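DNA helicase RecQ (Deinococcus radiodurans, PDB 4Q48) probably couples ATP hydrolysis to translocation along DNA in the 3'-5' direction, unwinding duplex DNA as a RecQ-family helicase, of which this chain is the catalytic core. Local coordinates at residues R63-L73 with P138-E146; T180-R188 with L386-L394. One frame throughout, in Å; residues are numbered along the deposited sequence.

Interaction 1: R63-L73 with P138-E146; sequences RPGTGIVVSPL and PVALFAIDE
I68 and F142 lie alongside each other where strands 66-70 and 139-145 run parallel in the sheet of the first RecA-like (P-loop NTPase) domain. Six backbone bonds join the strands, alternating between them: T66 N to P138 O, A140 N to T66 O, I68 N to L141 O, A143 N to I68 O, V70 N to A143 O (2.7 Å) and D145 N to V70 O. The register slips by one residue between T66 and G67, a beta bulge; there A140 N sits above the carbonyl plane of T66 O, 56° out of it.

The apolar contacts lie mainly on the face of I68, V70, V139, F142 and I144. I68 CB meets F142 CD1 at 3.5 Å. I68 CG1 is 3.7 Å from V139 CG1, the two side chains crossing at about a right angle. V70 CG2, anti to its carbonyl carbon, reaches I144 CG1. Helix 165-170 packs on this face through L167.

Beyond the strands, E146 OE1 approaches P72 CD (3.4 Å), and L73 crosses the E146 side chain beside its carboxylate. An alanine here is likely to take the E146 side of the packing from P72 and the poorly ordered L73.

Outside the pair, D145 OD1 forms a salt bridge with the ADP-binding K52. D145-E146 fits the DE of the helicase DEAH-type motif, so the backbone ladder probably positions these acids beside the nucleotide site.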
loop_
_atom_site.group_PDB
_atom_site.type_symbol
_atom_site.label_atom_id
_atom_site.label_comp_id
_atom_site.label_asym_id
_atom_site.label_seq_id
_atom_site.Cartn_x
_atom_site.Cartn_y
_atom_site.Cartn_z
ATOM N N ARG A 63 -9.033 25.672 -11.015
ATOM C CA ARG A 63 -10.433 25.766 -11.405
ATOM C C ARG A 63 -11.227 26.730 -10.513
ATOM O O ARG A 63 -10.972 26.835 -9.310
ATOM C CB ARG A 63 -11.053 24.373 -11.414
ATOM C CG ARG A 63 -10.164 23.414 -12.199
ATOM C CD ARG A 63 -10.800 22.075 -12.490
ATOM N NE ARG A 63 -11.977 22.225 -13.332
ATOM C CZ ARG A 63 -13.185 21.833 -12.968
ATOM N NH1 ARG A 63 -13.344 21.269 -11.783
ATOM N NH2 ARG A 63 -14.215 21.996 -13.783
ATOM N N PRO A 64 -12.178 27.466 -11.105
ATOM C CA PRO A 64 -12.948 28.405 -10.291
ATOM C C PRO A 64 -13.729 27.663 -9.223
ATOM O O PRO A 64 -14.288 26.609 -9.488
ATOM C CB PRO A 64 -13.904 29.062 -11.300
ATOM C CG PRO A 64 -13.387 28.701 -12.623
ATOM C CD PRO A 64 -12.697 27.394 -12.477
ATOM N N GLY A 65 -13.763 28.213 -8.026
ATOM C CA GLY A 65 -14.523 27.614 -6.952
ATOM C C GLY A 65 -13.671 26.731 -6.068
ATOM O O GLY A 65 -12.460 26.566 -6.293
ATOM N N THR A 66 -14.335 26.174 -5.059
ATOM C CA THR A 66 -13.715 25.501 -3.941
ATOM C C THR A 66 -13.498 23.998 -4.168
ATOM O O THR A 66 -14.422 23.297 -4.595
ATOM C CB THR A 66 -14.585 25.674 -2.722
ATOM O OG1 THR A 66 -14.901 27.062 -2.573
ATOM C CG2 THR A 66 -13.919 25.105 -1.464
ATOM N N GLY A 67 -12.291 23.507 -3.870
ATOM C CA GLY A 67 -12.046 22.081 -3.811
ATOM C C GLY A 67 -12.659 21.467 -2.565
ATOM O O GLY A 67 -12.449 21.935 -1.463
ATOM N N ILE A 68 -13.402 20.387 -2.734
ATOM C CA ILE A 68 -14.042 19.737 -1.602
ATOM C C ILE A 68 -13.257 18.469 -1.312
ATOM O O ILE A 68 -13.329 17.517 -2.072
ATOM C CB ILE A 68 -15.521 19.394 -1.906
ATOM C CG1 ILE A 68 -16.284 20.639 -2.346
ATOM C CG2 ILE A 68 -16.189 18.792 -0.703
ATOM C CD1 ILE A 68 -16.222 21.762 -1.340
ATOM N N VAL A 69 -12.509 18.457 -0.217
ATOM C CA VAL A 69 -11.616 17.332 0.093
ATOM C C VAL A 69 -12.257 16.450 1.153
ATOM O O VAL A 69 -12.552 16.897 2.255
ATOM C CB VAL A 69 -10.216 17.806 0.584
ATOM C CG1 VAL A 69 -9.261 16.656 0.689
ATOM C CG2 VAL A 69 -9.646 18.852 -0.346
ATOM N N VAL A 70 -12.506 15.199 0.803
ATOM C CA VAL A 70 -13.051 14.272 1.763
ATOM C C VAL A 70 -11.947 13.505 2.486
ATOM O O VAL A 70 -11.085 12.905 1.845
ATOM C CB VAL A 70 -13.977 13.295 1.081
ATOM C CG1 VAL A 70 -14.891 12.655 2.104
ATOM C CG2 VAL A 70 -14.772 14.016 0.024
ATOM N N SER A 71 -11.970 13.538 3.815
ATOM C CA SER A 71 -10.984 12.827 4.632
ATOM C C SER A 71 -11.516 12.518 6.041
ATOM O O SER A 71 -12.205 13.346 6.667
ATOM C CB SER A 71 -9.670 13.619 4.734
ATOM O OG SER A 71 -8.858 13.141 5.801
ATOM N N PRO A 72 -11.187 11.322 6.545
ATOM C CA PRO A 72 -11.523 10.914 7.909
ATOM C C PRO A 72 -10.622 11.531 8.980
ATOM O O PRO A 72 -11.043 11.634 10.136
ATOM C CB PRO A 72 -11.359 9.398 7.866
ATOM C CG PRO A 72 -10.577 9.091 6.607
ATOM C CD PRO A 72 -10.322 10.346 5.869
ATOM N N LEU A 73 -9.414 11.944 8.604
ATOM C CA LEU A 73 -8.424 12.430 9.572
ATOM C C LEU A 73 -8.748 13.829 10.088
ATOM O O LEU A 73 -8.033 14.792 9.796
ATOM C CB LEU A 73 -7.024 12.425 8.938
ATOM C CG LEU A 73 -6.651 11.198 8.094
ATOM C CD1 LEU A 73 -5.287 11.352 7.447
ATOM C CD2 LEU A 73 -6.683 9.941 8.957
ATOM N N PRO A 138 -20.096 27.319 -5.100
ATOM C CA PRO A 138 -19.206 27.233 -6.257
ATOM C C PRO A 138 -18.143 26.181 -6.022
ATOM O O PRO A 138 -17.196 26.415 -5.268
ATOM C CB PRO A 138 -18.610 28.625 -6.337
ATOM C CG PRO A 138 -18.701 29.151 -4.966
ATOM C CD PRO A 138 -19.900 28.561 -4.344
ATOM N N VAL A 139 -18.300 25.021 -6.647
ATOM C CA VAL A 139 -17.408 23.912 -6.367
ATOM C C VAL A 139 -16.489 23.612 -7.548
ATOM O O VAL A 139 -16.943 23.452 -8.693
ATOM C CB VAL A 139 -18.207 22.637 -6.004
ATOM C CG1 VAL A 139 -17.274 21.474 -5.791
ATOM C CG2 VAL A 139 -19.070 22.875 -4.784
ATOM N N ALA A 140 -15.192 23.523 -7.266
ATOM C CA ALA A 140 -14.221 23.189 -8.305
ATOM C C ALA A 140 -14.075 21.671 -8.498
ATOM O O ALA A 140 -13.894 21.224 -9.623
ATOM C CB ALA A 140 -12.874 23.814 -7.995
ATOM N N LEU A 141 -14.153 20.886 -7.421
ATOM C CA LEU A 141 -14.047 19.429 -7.541
ATOM C C LEU A 141 -14.303 18.718 -6.229
ATOM O O LEU A 141 -14.495 19.341 -5.192
ATOM C CB LEU A 141 -12.659 19.033 -8.053
ATOM C CG LEU A 141 -11.487 19.524 -7.184
ATOM C CD1 LEU A 141 -10.994 18.415 -6.209
ATOM C CD2 LEU A 141 -10.350 20.084 -8.033
ATOM N N PHE A 142 -14.312 17.395 -6.300
ATOM C CA PHE A 142 -14.232 16.534 -5.126
ATOM C C PHE A 142 -12.925 15.750 -5.127
ATOM O O PHE A 142 -12.630 15.047 -6.104
ATOM C CB PHE A 142 -15.397 15.561 -5.098
ATOM C CG PHE A 142 -16.712 16.197 -4.834
ATOM C CD1 PHE A 142 -17.033 16.645 -3.564
ATOM C CD2 PHE A 142 -17.631 16.378 -5.861
ATOM C CE1 PHE A 142 -18.276 17.233 -3.304
ATOM C CE2 PHE A 142 -18.851 16.969 -5.622
ATOM C CZ PHE A 142 -19.178 17.399 -4.332
ATOM N N ALA A 143 -12.146 15.860 -4.049
ATOM C CA ALA A 143 -10.984 14.975 -3.844
ATOM C C ALA A 143 -11.281 14.027 -2.722
ATOM O O ALA A 143 -11.474 14.458 -1.577
ATOM C CB ALA A 143 -9.755 15.757 -3.529
ATOM N N ILE A 144 -11.324 12.736 -3.040
ATOM C CA ILE A 144 -11.476 11.708 -2.010
ATOM C C ILE A 144 -10.089 11.179 -1.606
ATOM O O ILE A 144 -9.461 10.405 -2.337
ATOM C CB ILE A 144 -12.395 10.567 -2.483
ATOM C CG1 ILE A 144 -13.823 11.082 -2.682
ATOM C CG2 ILE A 144 -12.476 9.479 -1.457
ATOM C CD1 ILE A 144 -14.208 11.332 -4.137
ATOM N N ASP A 145 -9.591 11.658 -0.463
ATOM C CA ASP A 145 -8.299 11.217 0.053
ATOM C C ASP A 145 -8.486 9.968 0.895
ATOM O O ASP A 145 -9.538 9.785 1.524
ATOM C CB ASP A 145 -7.607 12.299 0.885
ATOM C CG ASP A 145 -6.082 12.176 0.838
ATOM O OD1 ASP A 145 -5.584 11.037 0.631
ATOM O OD2 ASP A 145 -5.386 13.209 0.999
ATOM N N GLU A 146 -7.450 9.129 0.904
ATOM C CA GLU A 146 -7.524 7.800 1.499
ATOM C C GLU A 146 -8.709 6.996 0.986
ATOM O O GLU A 146 -9.480 6.440 1.780
ATOM C CB GLU A 146 -7.566 7.900 3.018
ATOM C CG GLU A 146 -6.166 7.998 3.605
ATOM C CD GLU A 146 -6.092 8.975 4.734
ATOM O OE1 GLU A 146 -7.089 9.700 4.929
ATOM O OE2 GLU A 146 -5.057 9.018 5.431
#

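Interaction 2: T180-R188 with L386-L394; sequences TATADERTR and LLHYFGEEL
A183 and F390 bring the two segments closest, their CA atoms 4.5 Å apart, where the loop after strand 176-180 meets the end of helix 382-389. At the start of this loop, T180 OG1 accepts from T182 N in an ST turn, and it also bonds H148. A181 O lies 4.1 Å from F390 CD1. At A183 the methyl turns toward the other segment: CB lies 3.2 Å from F390 O and 4.3 Å from F390 CB, while A183 N stands at the edge of the F390 ring.

D184 occupies the N-cap position of helix 185-194. Its CG is anti to the backbone N (chi1 -158°), and the carboxylate crosses Y389 obliquely, with OD2 3.6 Å from Y389 OH and the two planes 30° apart. K368 joins these groups, forming a salt bridge with D184 OD2 and a hydrogen bond with Y389 OH. E185 OE1 comes only within 4.5 Å of H388 NE2; the other ring nitrogen, H388 ND1, is modelled donating to E393 OE2 at a doubtfully short distance.

R188 bends at chi3 (-68°) and lays its guanidinium against G391, whose CA sits over one face, with E185 CA over the opposite face. Y389 O lies at the guanidinium edge, but the bond from R188 NH1 is weak at 3.5 Å, and the placement of that nitrogen is doubtful. G391, with positive phi, ends helix 382-389 in a Schellman motif.

Direct polar bonding between the segments is therefore slight. The helicase domain and the zinc-binding region meet here through side chains laid against the turn at F390-G391 and a shared lysine, K368, which would be expected to offset the charge of D184.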
loop_
_atom_site.group_PDB
_atom_site.type_symbol
_atom_site.label_atom_id
_atom_site.label_comp_id
_atom_site.label_asym_id
_atom_site.label_seq_id
_atom_site.Cartn_x
_atom_site.Cartn_y
_atom_site.Cartn_z
ATOM N N THR A 180 -4.745 7.493 -3.007
ATOM C CA THR A 180 -4.442 6.582 -1.906
ATOM C C THR A 180 -2.946 6.258 -1.830
ATOM O O THR A 180 -2.199 6.425 -2.801
ATOM C CB THR A 180 -5.264 5.261 -1.997
ATOM O OG1 THR A 180 -5.012 4.449 -0.839
ATOM C CG2 THR A 180 -4.935 4.485 -3.263
ATOM N N ALA A 181 -2.523 5.779 -0.664
ATOM C CA ALA A 181 -1.139 5.378 -0.434
ATOM C C ALA A 181 -1.078 3.872 -0.247
ATOM O O ALA A 181 0.001 3.297 -0.122
ATOM C CB ALA A 181 -0.547 6.098 0.767
ATOM N N THR A 182 -2.238 3.229 -0.197
ATOM C CA THR A 182 -2.252 1.788 -0.048
ATOM C C THR A 182 -3.006 1.263 -1.256
ATOM O O THR A 182 -4.239 1.328 -1.335
ATOM C CB THR A 182 -2.920 1.331 1.255
ATOM O OG1 THR A 182 -4.309 1.031 1.008
ATOM C CG2 THR A 182 -2.777 2.422 2.335
ATOM N N ALA A 183 -2.256 0.627 -2.142
ATOM C CA ALA A 183 -2.751 0.289 -3.469
ATOM C C ALA A 183 -2.936 -1.212 -3.688
ATOM O O ALA A 183 -2.661 -1.724 -4.780
ATOM C CB ALA A 183 -1.811 0.874 -4.528
ATOM N N ASP A 184 -3.377 -1.911 -2.640
ATOM C CA ASP A 184 -3.815 -3.307 -2.752
ATOM C C ASP A 184 -4.690 -3.535 -4.008
ATOM O O ASP A 184 -5.563 -2.731 -4.332
ATOM C CB ASP A 184 -4.548 -3.722 -1.474
ATOM C CG ASP A 184 -4.572 -5.220 -1.272
ATOM O OD1 ASP A 184 -4.229 -5.950 -2.216
ATOM O OD2 ASP A 184 -4.922 -5.676 -0.164
ATOM N N GLU A 185 -4.416 -4.622 -4.724
ATOM C CA GLU A 185 -4.911 -4.836 -6.081
ATOM C C GLU A 185 -6.413 -5.091 -6.122
ATOM O O GLU A 185 -7.106 -4.576 -6.997
ATOM C CB GLU A 185 -4.153 -6.023 -6.679
ATOM C CG GLU A 185 -4.533 -6.508 -8.061
ATOM C CD GLU A 185 -3.919 -7.891 -8.345
ATOM O OE1 GLU A 185 -2.874 -8.234 -7.728
ATOM O OE2 GLU A 185 -4.475 -8.642 -9.180
ATOM N N ARG A 186 -6.912 -5.868 -5.168
ATOM C CA ARG A 186 -8.339 -5.917 -4.827
ATOM C C ARG A 186 -8.949 -4.620 -4.310
ATOM O O ARG A 186 -10.163 -4.416 -4.398
ATOM C CB ARG A 186 -8.590 -7.050 -3.829
ATOM C CG ARG A 186 -8.736 -8.386 -4.544
ATOM C CD ARG A 186 -8.785 -9.561 -3.597
ATOM N NE ARG A 186 -7.635 -9.518 -2.705
ATOM C CZ ARG A 186 -7.311 -10.480 -1.852
ATOM N NH1 ARG A 186 -8.054 -11.576 -1.776
ATOM N NH2 ARG A 186 -6.235 -10.346 -1.090
ATOM N N THR A 187 -8.116 -3.775 -3.722
ATOM C CA THR A 187 -8.569 -2.482 -3.225
ATOM C C THR A 187 -8.627 -1.429 -4.337
ATOM O O THR A 187 -9.583 -0.660 -4.412
ATOM C CB THR A 187 -7.662 -1.986 -2.098
ATOM O OG1 THR A 187 -7.440 -3.058 -1.167
ATOM C CG2 THR A 187 -8.304 -0.800 -1.392
ATOM N N ARG A 188 -7.625 -1.429 -5.213
ATOM C CA ARG A 188 -7.622 -0.561 -6.392
ATOM C C ARG A 188 -8.883 -0.797 -7.216
ATOM O O ARG A 188 -9.442 0.127 -7.803
ATOM C CB ARG A 188 -6.386 -0.841 -7.251
ATOM C CG ARG A 188 -5.062 -0.505 -6.601
ATOM C CD ARG A 188 -3.985 -0.331 -7.652
ATOM N NE ARG A 188 -3.696 -1.612 -8.302
ATOM C CZ ARG A 188 -2.845 -2.514 -7.810
ATOM N NH1 ARG A 188 -2.188 -2.257 -6.693
ATOM N NH2 ARG A 188 -2.624 -3.666 -8.437
ATOM N N LEU A 386 7.815 -6.153 -4.062
ATOM C CA LEU A 386 7.288 -5.156 -3.109
ATOM C C LEU A 386 6.494 -4.063 -3.806
ATOM O O LEU A 386 5.377 -3.748 -3.409
ATOM C CB LEU A 386 8.434 -4.522 -2.302
ATOM C CG LEU A 386 8.175 -3.279 -1.439
ATOM C CD1 LEU A 386 7.216 -3.597 -0.308
ATOM C CD2 LEU A 386 9.457 -2.769 -0.851
ATOM N N LEU A 387 7.068 -3.534 -4.881
ATOM C CA LEU A 387 6.499 -2.416 -5.610
ATOM C C LEU A 387 5.253 -2.869 -6.369
ATOM O O LEU A 387 4.294 -2.100 -6.516
ATOM C CB LEU A 387 7.558 -1.819 -6.544
ATOM C CG LEU A 387 8.736 -1.145 -5.789
ATOM C CD1 LEU A 387 9.768 -0.565 -6.724
ATOM C CD2 LEU A 387 8.256 -0.066 -4.844
ATOM N N HIS A 388 5.243 -4.133 -6.794
ATOM C CA HIS A 388 4.108 -4.704 -7.515
ATOM C C HIS A 388 2.836 -4.710 -6.652
ATOM O O HIS A 388 1.726 -4.491 -7.138
ATOM C CB HIS A 388 4.441 -6.127 -7.978
ATOM C CG HIS A 388 3.255 -6.888 -8.495
ATOM N ND1 HIS A 388 2.796 -6.765 -9.794
ATOM C CD2 HIS A 388 2.413 -7.751 -7.879
ATOM C CE1 HIS A 388 1.731 -7.528 -9.956
ATOM N NE2 HIS A 388 1.478 -8.137 -8.811
ATOM N N TYR A 389 3.005 -4.938 -5.360
ATOM C CA TYR A 389 1.886 -4.918 -4.427
ATOM C C TYR A 389 1.180 -3.551 -4.450
ATOM O O TYR A 389 -0.025 -3.460 -4.246
ATOM C CB TYR A 389 2.393 -5.223 -3.033
ATOM C CG TYR A 389 1.353 -5.459 -1.977
ATOM C CD1 TYR A 389 0.719 -6.699 -1.857
ATOM C CD2 TYR A 389 0.988 -4.445 -1.091
ATOM C CE1 TYR A 389 -0.247 -6.929 -0.869
ATOM C CE2 TYR A 389 0.022 -4.667 -0.092
ATOM C CZ TYR A 389 -0.580 -5.913 0.017
ATOM O OH TYR A 389 -1.526 -6.141 1.000
ATOM N N PHE A 390 1.930 -2.490 -4.720
ATOM C CA PHE A 390 1.346 -1.157 -4.747
ATOM C C PHE A 390 1.002 -0.748 -6.181
ATOM O O PHE A 390 0.669 0.405 -6.436
ATOM C CB PHE A 390 2.305 -0.124 -4.111
ATOM C CG PHE A 390 2.596 -0.384 -2.673
ATOM C CD1 PHE A 390 1.675 -0.049 -1.687
ATOM C CD2 PHE A 390 3.768 -1.019 -2.300
ATOM C CE1 PHE A 390 1.926 -0.329 -0.344
ATOM C CE2 PHE A 390 4.037 -1.302 -0.957
ATOM C CZ PHE A 390 3.112 -0.955 0.022
ATOM N N GLY A 391 1.047 -1.694 -7.108
ATOM C CA GLY A 391 0.662 -1.403 -8.471
ATOM C C GLY A 391 1.747 -0.806 -9.341
ATOM O O GLY A 391 1.487 -0.419 -10.478
ATOM N N GLU A 392 2.964 -0.716 -8.824
ATOM C CA GLU A 392 4.086 -0.246 -9.628
ATOM C C GLU A 392 4.859 -1.442 -10.181
ATOM O O GLU A 392 5.142 -2.384 -9.445
ATOM C CB GLU A 392 5.013 0.647 -8.806
ATOM C CG GLU A 392 6.297 1.046 -9.515
ATOM C CD GLU A 392 7.049 2.146 -8.772
ATOM O OE1 GLU A 392 6.606 2.522 -7.670
ATOM O OE2 GLU A 392 8.093 2.615 -9.274
ATOM N N GLU A 393 5.171 -1.421 -11.480
ATOM C CA GLU A 393 5.945 -2.493 -12.106
ATOM C C GLU A 393 7.349 -1.990 -12.436
ATOM O O GLU A 393 7.511 -1.109 -13.268
ATOM C CB GLU A 393 5.255 -3.013 -13.362
ATOM C CG GLU A 393 3.858 -3.628 -13.108
ATOM C CD GLU A 393 3.850 -4.807 -12.100
ATOM O OE1 GLU A 393 4.761 -5.679 -12.138
ATOM O OE2 GLU A 393 2.920 -4.847 -11.250
ATOM N N LEU A 394 8.366 -2.554 -11.790
ATOM C CA LEU A 394 9.747 -2.161 -12.067
ATOM C C LEU A 394 10.350 -3.121 -13.089
ATOM O O LEU A 394 10.672 -4.257 -12.768
ATOM C CB LEU A 394 10.579 -2.173 -10.777
ATOM C CG LEU A 394 11.937 -1.464 -10.835
ATOM C CD1 LEU A 394 11.736 0.055 -10.736
ATOM C CD2 LEU A 394 12.965 -1.991 -9.815
#

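Overall arrangement
Interaction 1 lies inside the first helicase domain, while interaction 2 joins that domain to the zinc-binding region; their centres are about 24 Å apart. Their nearest atoms are about 5 Å apart without touching; strands 139-145 and 176-180 are neighbours in the same parallel sheet. Both approach the ADP-binding K52: the side chain of D145 is about 3 Å from that of K52 and the side chain of A181 about 4 Å. No nucleotide is bound here. At the other end of interaction 2, the H388 side chain is about 12 Å from the zinc ion held by C381, C398, C401 and C404. Thus segment 180-188 leads from the nucleotide site toward the zinc-binding region.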